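Cephalosporin acylase (Bacillus halodurans, PDB 2NLZ) probably acts as an N-terminal nucleophile hydrolase of the gamma-glutamyltranspeptidase family, removing acyl groups from cephalosporin-type substrates. Local coordinates at residues P268-G273 / G414-H419. The protein carries 1 engineered substitution. Sequence-based numbering, arbitrary orientation.
Sequences PPNGQG and GKRTYH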
ATOM      1  N   PRO D 268     -21.284  31.725  14.711  1.00 40.06           N
ATOM      2  CA  PRO D 268     -22.706  31.443  14.946  1.00 37.03           C
ATOM      3  C   PRO D 268     -23.555  31.526  13.676  1.00 35.08           C
ATOM      4  O   PRO D 268     -23.105  32.094  12.688  1.00 33.40           O
ATOM      5  CB  PRO D 268     -23.119  32.553  15.920  1.00 36.54           C
ATOM      6  CG  PRO D 268     -22.173  33.631  15.661  1.00 41.61           C
ATOM      7  CD  PRO D 268     -20.867  32.945  15.417  1.00 39.71           C
ATOM      8  N   PRO D 269     -24.768  30.941  13.704  1.00 30.91           N
ATOM      9  CA  PRO D 269     -25.764  30.941  12.639  1.00 32.72           C
ATOM     10  C   PRO D 269     -25.862  32.166  11.740  1.00 34.62           C
ATOM     11  O   PRO D 269     -25.451  33.273  12.106  1.00 26.63           O
ATOM     12  CB  PRO D 269     -27.053  30.712  13.400  1.00 33.65           C
ATOM     13  CG  PRO D 269     -26.647  29.713  14.400  1.00 32.73           C
ATOM     14  CD  PRO D 269     -25.256  30.136  14.842  1.00 32.17           C
ATOM     15  N   ASN D 270     -26.519  31.927  10.608  1.00 40.98           N
ATOM     16  CA  ASN D 270     -26.126  32.427   9.303  1.00 33.27           C
ATOM     17  C   ASN D 270     -25.137  31.351   8.792  1.00 34.84           C
ATOM     18  O   ASN D 270     -25.465  30.596   7.886  1.00 34.14           O
ATOM     19  CB  ASN D 270     -25.518  33.837   9.377  1.00 27.99           C
ATOM     20  CG  ASN D 270     -25.363  34.505   8.002  1.00 40.58           C
ATOM     21  OD1 ASN D 270     -24.722  35.549   7.894  1.00 50.82           O
ATOM     22  ND2 ASN D 270     -25.944  33.913   6.957  1.00 22.87           N
ATOM     23  N   GLY D 271     -23.974  31.230   9.434  1.00 32.25           N
ATOM     24  CA  GLY D 271     -22.985  30.196   9.100  1.00 30.31           C
ATOM     25  C   GLY D 271     -23.343  28.831   9.655  1.00 38.01           C
ATOM     26  O   GLY D 271     -24.026  28.728  10.680  1.00 38.83           O
ATOM     27  N   GLN D 272     -22.865  27.780   8.985  1.00 36.14           N
ATOM     28  CA  GLN D 272     -23.280  26.399   9.286  1.00 30.29           C
ATOM     29  C   GLN D 272     -22.355  25.643  10.249  1.00 30.30           C
ATOM     30  O   GLN D 272     -22.506  24.427  10.435  1.00 34.64           O
ATOM     31  CB  GLN D 272     -23.485  25.586   7.991  1.00 30.84           C
ATOM     32  CG  GLN D 272     -22.196  25.172   7.262  1.00 36.89           C
ATOM     33  CD  GLN D 272     -22.412  24.074   6.240  1.00 35.67           C
ATOM     34  OE1 GLN D 272     -21.784  24.069   5.189  1.00 29.52           O
ATOM     35  NE2 GLN D 272     -23.282  23.127   6.553  1.00 37.15           N
ATOM     36  N   GLY D 273     -21.419  26.361  10.871  1.00 27.37           N
ATOM     37  CA  GLY D 273     -20.460  25.763  11.800  1.00 31.45           C
ATOM     38  C   GLY D 273     -21.114  25.022  12.949  1.00 38.33           C
ATOM     39  O   GLY D 273     -20.555  24.072  13.496  1.00 40.11           O
ATOM     40  N   GLY D 414     -33.461  41.230   2.113  1.00 44.62           N
ATOM     41  CA  GLY D 414     -32.601  41.755   3.171  1.00 45.06           C
ATOM     42  C   GLY D 414     -32.195  40.735   4.208  1.00 43.08           C
ATOM     43  O   GLY D 414     -31.705  41.086   5.274  1.00 43.66           O
ATOM     44  N   LYS D 415     -32.404  39.465   3.889  1.00 42.61           N
ATOM     45  CA  LYS D 415     -32.044  38.372   4.776  1.00 41.38           C
ATOM     46  C   LYS D 415     -30.772  37.720   4.244  1.00 38.22           C
ATOM     47  O   LYS D 415     -30.585  37.641   3.034  1.00 38.82           O
ATOM     48  CB  LYS D 415     -33.193  37.367   4.808  1.00 40.86           C
ATOM     49  CG  LYS D 415     -32.929  36.088   5.586  1.00 44.60           C
ATOM     50  CD  LYS D 415     -34.059  35.093   5.368  1.00 38.49           C
ATOM     51  CE  LYS D 415     -34.014  33.975   6.380  1.00 41.49           C
ATOM     52  NZ  LYS D 415     -35.029  32.948   6.101  1.00 37.16           N
ATOM     53  N   ARG D 416     -29.882  37.273   5.123  1.00 36.65           N
ATOM     54  CA  ARG D 416     -28.746  36.480   4.651  1.00 44.96           C
ATOM     55  C   ARG D 416     -28.961  34.991   4.925  1.00 43.28           C
ATOM     56  O   ARG D 416     -29.553  34.616   5.944  1.00 36.29           O
ATOM     57  CB  ARG D 416     -27.418  36.997   5.206  1.00 43.39           C
ATOM     58  CG  ARG D 416     -27.419  37.156   6.687  1.00 36.72           C
ATOM     59  CD  ARG D 416     -26.882  38.507   7.098  1.00 30.68           C
ATOM     60  NE  ARG D 416     -27.088  38.696   8.531  1.00 37.48           N
ATOM     61  CZ  ARG D 416     -26.109  38.865   9.413  1.00 38.97           C
ATOM     62  NH1 ARG D 416     -24.841  38.891   9.010  1.00 50.23           N
ATOM     63  NH2 ARG D 416     -26.394  39.019  10.697  1.00 37.50           N
ATOM     64  N   THR D 417     -28.498  34.156   3.995  1.00 40.51           N
ATOM     65  CA  THR D 417     -28.842  32.732   3.990  1.00 37.60           C
ATOM     66  C   THR D 417     -27.899  31.844   4.797  1.00 39.90           C
ATOM     67  O   THR D 417     -26.793  32.260   5.164  1.00 43.69           O
ATOM     68  CB  THR D 417     -28.881  32.170   2.557  1.00 34.18           C
ATOM     69  OG1 THR D 417     -29.162  30.768   2.608  1.00 22.79           O
ATOM     70  CG2 THR D 417     -27.554  32.404   1.848  1.00 26.44           C
ATOM     71  N   TYR D 418     -28.376  30.627   5.069  1.00 34.53           N
ATOM     72  CA  TYR D 418     -27.553  29.496   5.460  1.00 34.09           C
ATOM     73  C   TYR D 418     -26.289  29.526   4.616  1.00 35.01           C
ATOM     74  O   TYR D 418     -26.352  29.484   3.382  1.00 37.51           O
ATOM     75  CB  TYR D 418     -28.337  28.203   5.205  1.00 39.75           C
ATOM     76  CG  TYR D 418     -27.635  26.909   5.559  1.00 33.17           C
ATOM     77  CD1 TYR D 418     -26.800  26.274   4.649  1.00 32.18           C
ATOM     78  CD2 TYR D 418     -27.840  26.297   6.792  1.00 34.60           C
ATOM     79  CE1 TYR D 418     -26.161  25.086   4.968  1.00 41.57           C
ATOM     80  CE2 TYR D 418     -27.211  25.104   7.121  1.00 41.25           C
ATOM     81  CZ  TYR D 418     -26.372  24.504   6.203  1.00 44.33           C
ATOM     82  OH  TYR D 418     -25.749  23.321   6.520  1.00 40.00           O
ATOM     83  N   HIS D 419     -25.144  29.609   5.291  1.00 31.64           N
ATOM     84  CA  HIS D 419     -23.854  29.804   4.629  1.00 32.79           C
ATOM     85  C   HIS D 419     -22.941  28.614   4.885  1.00 29.83           C
ATOM     86  O   HIS D 419     -22.826  28.164   6.017  1.00 33.70           O
ATOM     87  CB  HIS D 419     -23.195  31.087   5.139  1.00 29.29           C
ATOM     88  CG  HIS D 419     -22.565  31.908   4.062  1.00 25.84           C
ATOM     89  ND1 HIS D 419     -21.337  31.602   3.517  1.00 34.66           N
ATOM     90  CD2 HIS D 419     -22.989  33.025   3.430  1.00 32.04           C
ATOM     91  CE1 HIS D 419     -21.031  32.498   2.596  1.00 41.44           C
ATOM     92  NE2 HIS D 419     -22.018  33.372   2.522  1.00 34.55           N
TER
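Gly271 and His419 run backbone to backbone in a single beta bridge: His419 N donates to Asn270 O at 2.8 Å, and His419 O receives a weak bond from Gln272 N. The same Asn270 carbonyl takes a CH···O contact from Tyr418 CA, 3.4 Å away. With CG of Asn270 anti to the backbone N (chi1 -168°), its amide reaches along the 414-419 chain, where OD1 lies 3.4 Å from Arg416 CG and over one face of the guanidinium, whose plane is turned 57° from the amide. OD1 also accepts a hydrogen bond from Asn86, while Arg416 has its main partner in Glu317, a salt bridge through NE. An arginine suits this place, its methylene CG lying against the amide while its flat guanidinium head reaches that carboxylate. Although Tyr418's CB points away from the 268-273 loop, with CG anti to the backbone N (chi1 -180°), its ring end comes back to Gln272, CZ lying 3.6 Å from Gln272 CB. A serine in place of Tyr418 would probably leave Gln272 CB without the ring that packs on it and take from Phe308 and Met312 of helix 294-314 the side chain they touch. His419 turns its imidazole edge-to-face with Phe73 and makes a weak hydrogen bond to Asp71. Within the family's Ntn-type fold, the contact ties the loop after strand 262-266 to the one entering strand 424-428; main-chain bonding joins these buried loops, while the amide and guanidinium find polar partners beyond them that stand in for solvent.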